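Side-chain contacts in hydrolase (Thermococcus thioreducens, PDB 6IAH), which is a magnesium-binding phosphatase of the haloacid dehalogenase (HAD) superfamily, probably able to hydrolyse phosphoglycolate among other phosphate esters: residues Val44-Leu47 / Arg48-Ser52; Thr84-Trp87 / Val88-Phe92; Arg103-Asn106 / Thr107-Gly111. One frame throughout, in Å; residues are numbered along the deposited sequence. Where two conformers were deposited one is given.

Contact 1: Val44-Leu47 / Arg48-Ser52; sequences VREL and RRKGS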
ATOM      1  N   VAL A  44       4.604  11.022   9.058  1.00 28.47           N
ATOM      2  CA  VAL A  44       4.243   9.688   8.580  1.00 27.97           C
ATOM      3  C   VAL A  44       4.662   9.507   7.109  1.00 31.10           C
ATOM      4  O   VAL A  44       5.267   8.505   6.706  1.00 27.77           O
ATOM      5  CB  VAL A  44       2.723   9.431   8.706  1.00 29.60           C
ATOM      6  CG1 VAL A  44       2.363   8.044   8.144  1.00 29.18           C
ATOM      7  CG2 VAL A  44       2.243   9.511  10.160  1.00 30.84           C
ATOM      8  N   ARG A  45       4.229  10.456   6.291  1.00 30.84           N
ATOM      9  CA  ARG A  45       4.527  10.445   4.859  1.00 32.63           C
ATOM     10  C   ARG A  45       5.993  10.464   4.567  1.00 30.49           C
ATOM     11  O   ARG A  45       6.487   9.664   3.781  1.00 31.28           O
ATOM     12  CB  ARG A  45       3.832  11.660   4.175  1.00 33.65           C
ATOM     13  CG  ARG A  45       2.334  11.505   4.144  1.00 32.32           C
ATOM     14  CD  ARG A  45       1.669  12.559   3.288  1.00 34.56           C
ATOM     15  NE  ARG A  45       2.070  13.931   3.655  1.00 35.72           N
ATOM     16  CZ  ARG A  45       1.321  14.836   4.305  1.00 37.68           C
ATOM     17  NH1 ARG A  45       0.074  14.603   4.706  1.00 39.53           N
ATOM     18  NH2 ARG A  45       1.828  16.024   4.548  1.00 40.54           N
ATOM     19  N   GLU A  46       6.692  11.417   5.156  1.00 29.49           N
ATOM     20  CA  GLU A  46       8.108  11.606   4.868  1.00 31.23           C
ATOM     21  C   GLU A  46       8.968  10.452   5.344  1.00 30.50           C
ATOM     22  O   GLU A  46       9.900  10.074   4.671  1.00 29.20           O
ATOM     23  CB  GLU A  46       8.579  12.907   5.515  1.00 33.77           C
ATOM     24  CG  GLU A  46      10.030  13.289   5.320  1.00 37.91           C
ATOM     25  CD  GLU A  46      10.442  13.404   3.857  1.00 42.96           C
ATOM     26  OE1 GLU A  46       9.590  13.526   2.941  1.00 40.87           O
ATOM     27  OE2 GLU A  46      11.655  13.327   3.640  1.00 42.14           O
ATOM     28  N   LEU A  47       8.637   9.898   6.505  0.50 29.56           N
ATOM     29  CA  LEU A  47       9.430   8.842   7.095  0.50 27.89           C
ATOM     30  C   LEU A  47       9.268   7.580   6.260  0.50 28.17           C
ATOM     31  O   LEU A  47      10.245   6.897   5.979  0.50 29.87           O
ATOM     32  CB  LEU A  47       9.017   8.647   8.563  0.50 28.82           C
ATOM     33  CG  LEU A  47       9.807   7.618   9.369  0.50 27.70           C
ATOM     34  CD1 LEU A  47      11.275   7.981   9.318  0.50 27.32           C
ATOM     35  CD2 LEU A  47       9.356   7.534  10.824  0.50 27.13           C
ATOM     36  N   ARG A  48       8.046   7.300   5.813  1.00 28.36           N
ATOM     37  CA  ARG A  48       7.788   6.161   4.959  1.00 30.93           C
ATOM     38  C   ARG A  48       8.456   6.346   3.585  1.00 32.15           C
ATOM     39  O   ARG A  48       9.054   5.420   3.067  1.00 31.65           O
ATOM     40  CB  ARG A  48       6.277   5.923   4.787  1.00 31.97           C
ATOM     41  CG  ARG A  48       5.969   4.548   4.242  1.00 35.22           C
ATOM     42  CD  ARG A  48       4.553   4.422   3.699  1.00 33.83           C
ATOM     43  NE  ARG A  48       3.556   4.350   4.745  1.00 33.33           N
ATOM     44  CZ  ARG A  48       2.644   5.298   5.022  1.00 35.36           C
ATOM     45  NH1 ARG A  48       2.631   6.412   4.369  1.00 32.21           N
ATOM     46  NH2 ARG A  48       1.719   5.116   5.967  1.00 40.31           N
ATOM     47  N   ARG A  49       8.381   7.548   3.046  1.00 30.95           N
ATOM     48  CA  ARG A  49       8.945   7.844   1.738  1.00 33.90           C
ATOM     49  C   ARG A  49      10.457   7.684   1.706  1.00 32.33           C
ATOM     50  O   ARG A  49      10.983   6.979   0.858  1.00 33.15           O
ATOM     51  CB  ARG A  49       8.592   9.283   1.320  1.00 40.06           C
ATOM     52  CG  ARG A  49       9.040   9.683  -0.103  1.00 41.39           C
ATOM     53  CD  ARG A  49       9.129  11.198  -0.255  1.00 45.49           C
ATOM     54  NE  ARG A  49      10.180  11.824   0.569  1.00 43.65           N
ATOM     55  CZ  ARG A  49      11.494  11.720   0.366  1.00 46.73           C
ATOM     56  NH1 ARG A  49      11.970  11.014  -0.651  1.00 53.19           N
ATOM     57  NH2 ARG A  49      12.360  12.316   1.190  1.00 44.56           N
ATOM     58  N   LYS A  50      11.155   8.335   2.609  1.00 31.94           N
ATOM     59  CA  LYS A  50      12.609   8.283   2.605  1.00 31.54           C
ATOM     60  C   LYS A  50      13.145   6.956   3.141  1.00 32.30           C
ATOM     61  O   LYS A  50      14.220   6.556   2.724  1.00 30.81           O
ATOM     62  CB  LYS A  50      13.226   9.452   3.380  1.00 35.93           C
ATOM     63  CG  LYS A  50      13.223   9.265   4.904  1.00 40.93           C
ATOM     64  CD  LYS A  50      13.544  10.524   5.723  1.00 39.82           C
ATOM     65  CE  LYS A  50      14.814  11.186   5.299  1.00 36.52           C
ATOM     66  NZ  LYS A  50      15.297  12.194   6.276  1.00 35.20           N
ATOM     67  N   GLY A  51      12.416   6.306   4.067  1.00 28.96           N
ATOM     68  CA  GLY A  51      12.849   5.056   4.701  1.00 27.71           C
ATOM     69  C   GLY A  51      12.670   3.857   3.786  1.00 28.39           C
ATOM     70  O   GLY A  51      12.164   3.983   2.669  1.00 31.85           O
ATOM     71  N   SER A  52      13.189   2.736   4.235  1.00 28.53           N
ATOM     72  CA  SER A  52      12.944   1.373   3.718  1.00 29.19           C
ATOM     73  C   SER A  52      12.410   0.540   4.853  1.00 30.57           C
ATOM     74  O   SER A  52      12.892  -0.561   5.154  1.00 31.28           O
ATOM     75  CB  SER A  52      14.230   0.708   3.204  1.00 31.93           C
ATOM     76  OG  SER A  52      14.733   1.445   2.110  1.00 33.24           O
TER
HETATM   77  O   HOH W   1       4.745   7.963   2.415  1.00 36.75           O
HETATM   78  O   HOH W   2      13.592  14.413   5.339  1.00 36.50           O
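E46 and R49 form an i to i+3 salt bridge near the end of helix 41-50, in the helical cap that follows the first core strand, consistent with a C1-type HAD phosphatase. R49 grips the carboxylate side-on: NE donates to E46 OE1 at 3.0 Å, and NH2 to E46 OE2 at 2.7 Å. Both oxygens lie near the guanidinium plane, but the carboxylate is turned 40° against it, leaving NE above the carboxylate plane while NH2 meets OE2 on its syn side. The bend of R49 at chi3 (66°) swings the guanidinium back along E46. K50 joins through a water that donates to E46 OE2 (2.8 Å) and accepts from K50 NZ. That ammonium, also bonded to the carbonyls of V76 and F79, probably helps to keep the carboxylate ionised. V44 and R48 run alongside each other, V44 CG1 lying 3.7 Å from R48 NH2, with V44 O over one guanidinium face. R48 is positioned from outside, by salt bridges to D19 of helix 17-32 and D56 of helix 56-68. L47, in the conformer given, is buried against A62 and L63, and its carbonyl O receives G51 N, where the chain leaves the helix. At the guanidinium edge of R48, in its plane, a second water accepts from NH1 at 3.3 Å and donates to R45 O at 2.8 Å.

Contact 2: Thr84-Trp87 / Val88-Phe92; sequences TIEW and VREKF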
ATOM      1  N   THR A  84      16.094   1.785   8.205  1.00 26.51           N
ATOM      2  CA  THR A  84      15.116   0.842   8.676  1.00 26.63           C
ATOM      3  C   THR A  84      14.960   1.109  10.169  1.00 26.83           C
ATOM      4  O   THR A  84      15.598   2.015  10.731  1.00 25.97           O
ATOM      5  CB  THR A  84      15.612  -0.624   8.482  1.00 27.68           C
ATOM      6  OG1 THR A  84      16.669  -0.887   9.422  1.00 27.39           O
ATOM      7  CG2 THR A  84      16.072  -0.836   7.026  1.00 28.64           C
ATOM      8  N   ILE A  85      14.099   0.320  10.796  1.00 25.55           N
ATOM      9  CA  ILE A  85      13.828   0.440  12.250  1.00 25.37           C
ATOM     10  C   ILE A  85      15.098   0.265  13.103  1.00 27.22           C
ATOM     11  O   ILE A  85      15.206   0.812  14.213  1.00 24.69           O
ATOM     12  CB  ILE A  85      12.685  -0.524  12.703  1.00 24.94           C
ATOM     13  CG1 ILE A  85      12.104  -0.109  14.075  1.00 21.43           C
ATOM     14  CG2 ILE A  85      13.149  -2.012  12.773  1.00 24.46           C
ATOM     15  CD1 ILE A  85      11.636   1.366  14.132  1.00 22.31           C
ATOM     16  N   GLU A  86      16.066  -0.484  12.585  1.00 26.34           N
ATOM     17  CA  GLU A  86      17.340  -0.662  13.251  1.00 28.63           C
ATOM     18  C   GLU A  86      18.033   0.634  13.638  1.00 26.82           C
ATOM     19  O   GLU A  86      18.667   0.693  14.663  1.00 25.94           O
ATOM     20  CB  GLU A  86      18.269  -1.529  12.367  1.00 37.73           C
ATOM     21  CG  GLU A  86      19.721  -1.598  12.839  1.00 46.07           C
ATOM     22  CD  GLU A  86      20.588  -2.255  11.778  1.00 59.80           C
ATOM     23  OE1 GLU A  86      20.354  -3.465  11.500  1.00 68.59           O
ATOM     24  OE2 GLU A  86      21.454  -1.543  11.204  1.00 66.71           O
ATOM     25  N   TRP A  87      18.004   1.630  12.785  1.00 26.67           N
ATOM     26  CA  TRP A  87      18.622   2.912  13.117  1.00 27.76           C
ATOM     27  C   TRP A  87      18.028   3.520  14.418  1.00 24.90           C
ATOM     28  O   TRP A  87      18.752   4.020  15.253  1.00 27.08           O
ATOM     29  CB  TRP A  87      18.475   3.884  11.953  1.00 27.90           C
ATOM     30  CG  TRP A  87      19.176   5.211  12.049  1.00 27.88           C
ATOM     31  CD1 TRP A  87      20.410   5.502  11.558  1.00 30.27           C
ATOM     32  CD2 TRP A  87      18.672   6.431  12.598  1.00 28.01           C
ATOM     33  NE1 TRP A  87      20.720   6.802  11.782  1.00 29.63           N
ATOM     34  CE2 TRP A  87      19.674   7.414  12.402  1.00 29.25           C
ATOM     35  CE3 TRP A  87      17.479   6.790  13.247  1.00 29.38           C
ATOM     36  CZ2 TRP A  87      19.545   8.764  12.856  1.00 31.90           C
ATOM     37  CZ3 TRP A  87      17.332   8.150  13.695  1.00 31.40           C
ATOM     38  CH2 TRP A  87      18.339   9.116  13.444  1.00 33.25           C
ATOM     39  N   VAL A  88      16.715   3.436  14.538  1.00 24.23           N
ATOM     40  CA  VAL A  88      15.961   3.959  15.646  1.00 23.73           C
ATOM     41  C   VAL A  88      16.239   3.183  16.914  1.00 24.25           C
ATOM     42  O   VAL A  88      16.516   3.757  17.954  1.00 23.02           O
ATOM     43  CB  VAL A  88      14.433   3.961  15.333  1.00 23.38           C
ATOM     44  CG1 VAL A  88      13.678   4.690  16.443  1.00 26.03           C
ATOM     45  CG2 VAL A  88      14.124   4.716  14.027  1.00 24.39           C
ATOM     46  N   ARG A  89      16.213   1.844  16.804  1.00 22.22           N
ATOM     47  CA  ARG A  89      16.472   0.984  17.902  1.00 23.29           C
ATOM     48  C   ARG A  89      17.867   1.102  18.433  1.00 24.84           C
ATOM     49  O   ARG A  89      18.068   1.117  19.665  1.00 24.79           O
ATOM     50  CB  ARG A  89      16.165  -0.480  17.540  1.00 21.93           C
ATOM     51  CG  ARG A  89      14.705  -0.707  17.316  1.00 22.44           C
ATOM     52  CD  ARG A  89      14.472  -2.100  16.699  1.00 23.23           C
ATOM     53  NE  ARG A  89      13.054  -2.382  16.472  1.00 22.86           N
ATOM     54  CZ  ARG A  89      12.592  -3.511  15.921  1.00 26.79           C
ATOM     55  NH1 ARG A  89      13.487  -4.437  15.545  1.00 25.24           N
ATOM     56  NH2 ARG A  89      11.273  -3.699  15.708  1.00 26.73           N
ATOM     57  N   GLU A  90      18.816   1.259  17.524  1.00 25.12           N
ATOM     58  CA  GLU A  90      20.204   1.430  17.947  1.00 27.20           C
ATOM     59  C   GLU A  90      20.372   2.775  18.615  1.00 28.63           C
ATOM     60  O   GLU A  90      21.100   2.896  19.586  1.00 29.58           O
ATOM     61  CB  GLU A  90      21.157   1.295  16.785  1.00 30.96           C
ATOM     62  CG  GLU A  90      21.481  -0.143  16.421  1.00 37.18           C
ATOM     63  CD  GLU A  90      22.334  -0.258  15.161  1.00 46.46           C
ATOM     64  OE1 GLU A  90      22.840   0.774  14.675  1.00 55.17           O
ATOM     65  OE2 GLU A  90      22.497  -1.382  14.647  1.00 52.39           O
ATOM     66  N   LYS A  91      19.741   3.800  18.074  1.00 25.97           N
ATOM     67  CA  LYS A  91      19.875   5.131  18.661  1.00 26.22           C
ATOM     68  C   LYS A  91      19.320   5.224  20.107  1.00 28.19           C
ATOM     69  O   LYS A  91      19.986   5.762  20.972  1.00 28.81           O
ATOM     70  CB  LYS A  91      19.150   6.106  17.787  1.00 26.57           C
ATOM     71  CG  LYS A  91      19.279   7.523  18.235  1.00 31.98           C
ATOM     72  CD  LYS A  91      18.738   8.427  17.143  1.00 37.04           C
ATOM     73  CE  LYS A  91      18.779   9.872  17.585  1.00 43.70           C
ATOM     74  NZ  LYS A  91      20.185  10.357  17.740  1.00 50.02           N
ATOM     75  N   PHE A  92      18.086   4.764  20.358  1.00 26.30           N
ATOM     76  CA  PHE A  92      17.420   4.937  21.693  1.00 25.11           C
ATOM     77  C   PHE A  92      17.585   3.785  22.644  1.00 24.14           C
ATOM     78  O   PHE A  92      17.363   3.934  23.810  1.00 21.77           O
ATOM     79  CB  PHE A  92      15.944   5.278  21.500  1.00 24.15           C
ATOM     80  CG  PHE A  92      15.752   6.580  20.819  1.00 24.11           C
ATOM     81  CD1 PHE A  92      15.915   7.758  21.532  1.00 26.45           C
ATOM     82  CD2 PHE A  92      15.525   6.651  19.435  1.00 26.56           C
ATOM     83  CE1 PHE A  92      15.753   8.981  20.921  1.00 28.35           C
ATOM     84  CE2 PHE A  92      15.385   7.873  18.795  1.00 27.59           C
ATOM     85  CZ  PHE A  92      15.491   9.037  19.531  1.00 30.01           C
TER
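I85 and R89, one helical turn apart, pack together at the start of helix 85-92. I85 CG2 sits 3.5 Å above the guanidinium plane of R89, over its centre, and I85 CG1 comes within 3.4 Å of R89 NE. The arginine chain, extended from CG to NE, carries the flat group across both branches of the isoleucine. A second apolar patch forms where W87 and K91 lie side by side, K91 CD resting 3.7 Å from W87 CZ3. The same indole meets F79 edge-to-face, while I85 CD1 touches V88 CB at 4.0 Å. Among hydrogen bonds, T84 is the N-cap: its OG1 accepts from E86 N at 3.2 Å. Its carbonyl O receives W87 N, and R89 N to I85 O follows as the first i+4 bond across the two segments. Charges act in two ways. R89 NE forms a salt bridge with E61 of helix 56-68, whereas E86 and E90 run in the same direction with carboxylate planes 14° apart and their OE2 atoms 3.6 Å from each other. An alanine in place of R89 would strip the cover from the I85 branches and is likely to leave E61 without its charged mate. The crowding of the E86 and E90 carboxylates is probably unfavourable if both are ionised.

Contact 3: Arg103-Asn106 / Thr107-Gly111; sequences RVFN and TFYLG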
ATOM      1  N   ARG A 103      -0.647  -5.484  16.990  1.00 25.24           N
ATOM      2  CA  ARG A 103      -1.954  -5.751  17.481  1.00 26.14           C
ATOM      3  C   ARG A 103      -2.764  -4.453  17.502  1.00 26.49           C
ATOM      4  O   ARG A 103      -3.947  -4.435  17.084  1.00 23.41           O
ATOM      5  CB  ARG A 103      -1.903  -6.401  18.877  1.00 31.71           C
ATOM      6  CG  ARG A 103      -3.203  -7.040  19.228  1.00 39.02           C
ATOM      7  CD  ARG A 103      -3.387  -7.375  20.687  1.00 43.75           C
ATOM      8  NE  ARG A 103      -4.698  -8.006  20.880  1.00 44.61           N
ATOM      9  CZ  ARG A 103      -5.059  -8.736  21.931  1.00 50.48           C
ATOM     10  NH1 ARG A 103      -4.222  -8.921  22.949  1.00 47.35           N
ATOM     11  NH2 ARG A 103      -6.273  -9.300  21.967  1.00 53.22           N
ATOM     12  N   VAL A 104      -2.139  -3.378  17.948  1.00 24.11           N
ATOM     13  CA  VAL A 104      -2.864  -2.073  18.018  1.00 23.50           C
ATOM     14  C   VAL A 104      -3.117  -1.525  16.579  1.00 25.10           C
ATOM     15  O   VAL A 104      -4.224  -1.106  16.252  1.00 24.77           O
ATOM     16  CB  VAL A 104      -2.079  -1.056  18.832  1.00 23.88           C
ATOM     17  CG1 VAL A 104      -2.643   0.364  18.636  1.00 21.43           C
ATOM     18  CG2 VAL A 104      -2.050  -1.443  20.309  1.00 25.76           C
ATOM     19  N   PHE A 105      -2.114  -1.602  15.709  1.00 22.70           N
ATOM     20  CA  PHE A 105      -2.290  -1.129  14.340  1.00 25.50           C
ATOM     21  C   PHE A 105      -3.461  -1.864  13.670  1.00 24.80           C
ATOM     22  O   PHE A 105      -4.320  -1.257  13.020  1.00 23.17           O
ATOM     23  CB  PHE A 105      -0.994  -1.281  13.538  1.00 25.71           C
ATOM     24  CG  PHE A 105      -1.005  -0.593  12.196  1.00 25.82           C
ATOM     25  CD1 PHE A 105      -1.756  -1.100  11.141  1.00 26.92           C
ATOM     26  CD2 PHE A 105      -0.285   0.564  11.986  1.00 28.78           C
ATOM     27  CE1 PHE A 105      -1.763  -0.456   9.910  1.00 25.03           C
ATOM     28  CE2 PHE A 105      -0.259   1.182  10.756  1.00 28.07           C
ATOM     29  CZ  PHE A 105      -0.999   0.672   9.714  1.00 25.35           C
ATOM     30  N   ASN A 106      -3.455  -3.195  13.753  1.00 24.29           N
ATOM     31  CA  ASN A 106      -4.463  -3.957  13.099  1.00 25.04           C
ATOM     32  C   ASN A 106      -5.882  -3.695  13.691  1.00 24.86           C
ATOM     33  O   ASN A 106      -6.890  -3.703  12.957  1.00 22.64           O
ATOM     34  CB  ASN A 106      -4.133  -5.466  13.135  1.00 28.52           C
ATOM     35  CG  ASN A 106      -3.075  -5.876  12.119  1.00 31.69           C
ATOM     36  OD1 ASN A 106      -2.822  -5.208  11.134  1.00 33.12           O
ATOM     37  ND2 ASN A 106      -2.457  -7.012  12.368  1.00 34.96           N
ATOM     38  N   THR A 107      -5.971  -3.495  14.989  1.00 23.95           N
ATOM     39  CA  THR A 107      -7.209  -3.073  15.630  1.00 25.31           C
ATOM     40  C   THR A 107      -7.763  -1.781  14.959  1.00 24.15           C
ATOM     41  O   THR A 107      -8.942  -1.735  14.613  1.00 22.92           O
ATOM     42  CB  THR A 107      -6.995  -2.903  17.156  1.00 26.06           C
ATOM     43  OG1 THR A 107      -6.592  -4.175  17.710  1.00 26.19           O
ATOM     44  CG2 THR A 107      -8.273  -2.435  17.845  1.00 28.97           C
ATOM     45  N   PHE A 108      -6.897  -0.798  14.727  1.00 26.54           N
ATOM     46  CA  PHE A 108      -7.302   0.496  14.142  1.00 26.37           C
ATOM     47  C   PHE A 108      -7.621   0.342  12.623  1.00 29.01           C
ATOM     48  O   PHE A 108      -8.604   0.900  12.144  1.00 25.39           O
ATOM     49  CB  PHE A 108      -6.227   1.568  14.318  1.00 24.40           C
ATOM     50  CG  PHE A 108      -6.183   2.178  15.675  1.00 24.34           C
ATOM     51  CD1 PHE A 108      -7.327   2.741  16.246  1.00 24.72           C
ATOM     52  CD2 PHE A 108      -4.983   2.253  16.395  1.00 23.30           C
ATOM     53  CE1 PHE A 108      -7.262   3.324  17.518  1.00 24.74           C
ATOM     54  CE2 PHE A 108      -4.927   2.821  17.653  1.00 22.79           C
ATOM     55  CZ  PHE A 108      -6.050   3.379  18.203  1.00 23.94           C
ATOM     56  N   TYR A 109      -6.822  -0.449  11.896  1.00 25.83           N
ATOM     57  CA  TYR A 109      -6.965  -0.516  10.439  1.00 25.25           C
ATOM     58  C   TYR A 109      -8.105  -1.488  10.070  1.00 24.52           C
ATOM     59  O   TYR A 109      -8.967  -1.131   9.258  1.00 22.55           O
ATOM     60  CB  TYR A 109      -5.633  -0.901   9.723  1.00 24.72           C
ATOM     61  CG  TYR A 109      -5.823  -0.969   8.217  1.00 24.81           C
ATOM     62  CD1 TYR A 109      -5.971   0.186   7.461  1.00 26.46           C
ATOM     63  CD2 TYR A 109      -5.939  -2.212   7.568  1.00 25.91           C
ATOM     64  CE1 TYR A 109      -6.197   0.147   6.085  1.00 26.40           C
ATOM     65  CE2 TYR A 109      -6.153  -2.275   6.203  1.00 27.11           C
ATOM     66  CZ  TYR A 109      -6.276  -1.125   5.467  1.00 28.04           C
ATOM     67  OH  TYR A 109      -6.531  -1.249   4.130  1.00 28.89           O
ATOM     68  N   LEU A 110      -8.081  -2.706  10.655  1.00 22.43           N
ATOM     69  CA  LEU A 110      -9.039  -3.727  10.381  1.00 23.37           C
ATOM     70  C   LEU A 110     -10.320  -3.686  11.244  1.00 25.58           C
ATOM     71  O   LEU A 110     -11.353  -4.133  10.776  1.00 22.73           O
ATOM     72  CB  LEU A 110      -8.408  -5.119  10.491  1.00 22.31           C
ATOM     73  CG  LEU A 110      -7.271  -5.429   9.521  1.00 25.34           C
ATOM     74  CD1 LEU A 110      -6.793  -6.836   9.823  1.00 27.36           C
ATOM     75  CD2 LEU A 110      -7.741  -5.367   8.072  1.00 25.24           C
ATOM     76  N   GLY A 111     -10.244  -3.195  12.482  1.00 24.70           N
ATOM     77  CA  GLY A 111     -11.411  -3.123  13.347  1.00 28.25           C
ATOM     78  C   GLY A 111     -11.994  -4.483  13.572  1.00 27.44           C
ATOM     79  O   GLY A 111     -11.249  -5.440  13.817  1.00 26.97           O
TER
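T107 reaches back one turn to R103 O with two donors: OG1 at 2.7 Å and its own backbone N at 3.1 Å, arriving from opposite faces of the carbonyl plane. With OG1 turned beside its backbone N (chi1 -61°), the hydroxyl can bend over that carbonyl while also accepting from L118 N, so this buried oxygen has both a donor and an acceptor for partners. Further along, L110 N binds N106 O at 2.8 Å; G111 N adds a weak bond to the same oxygen as the chain turns out of the helix with positive phi. Apolar contacts pair residues four apart. V104 CG1 lies 3.5 Å from F108 CE2, and F105 CE1 approaches Y109 CB at 3.9 Å, the two side chains of each pair lying alongside each other. Beyond these pairs, F108 meets F119 and F121 edge-to-face, F105 does so with F57, and Y109 OH is hydrogen-bonded to E128. L110 packs on helix 154-164. Helix 100-110 thus presents aromatic side chains to helices 17-32 and 56-68, consistent with the all-helical cap of a HAD phosphatase.

In the fold
The three contacts follow one another along the chain, each a local pairing within its own helix. Contacts 1 and 2 touch where S52 O packs 3.7 Å from T84 CG2, their centres about 15 Å apart. Contact 3 stays separate, its nearest atoms about 6 Å from contact 1 and about 12 Å from contact 2. Helix 56-68 links all three, receiving side chains from each. The R45 side chain is about 10 Å from a bound magnesium. The side chains of Y109 and R48 lie about 6 and 9 Å from that of D8, which with D6 and D199 holds a magnesium. Contact 2 lies away from the metal sites.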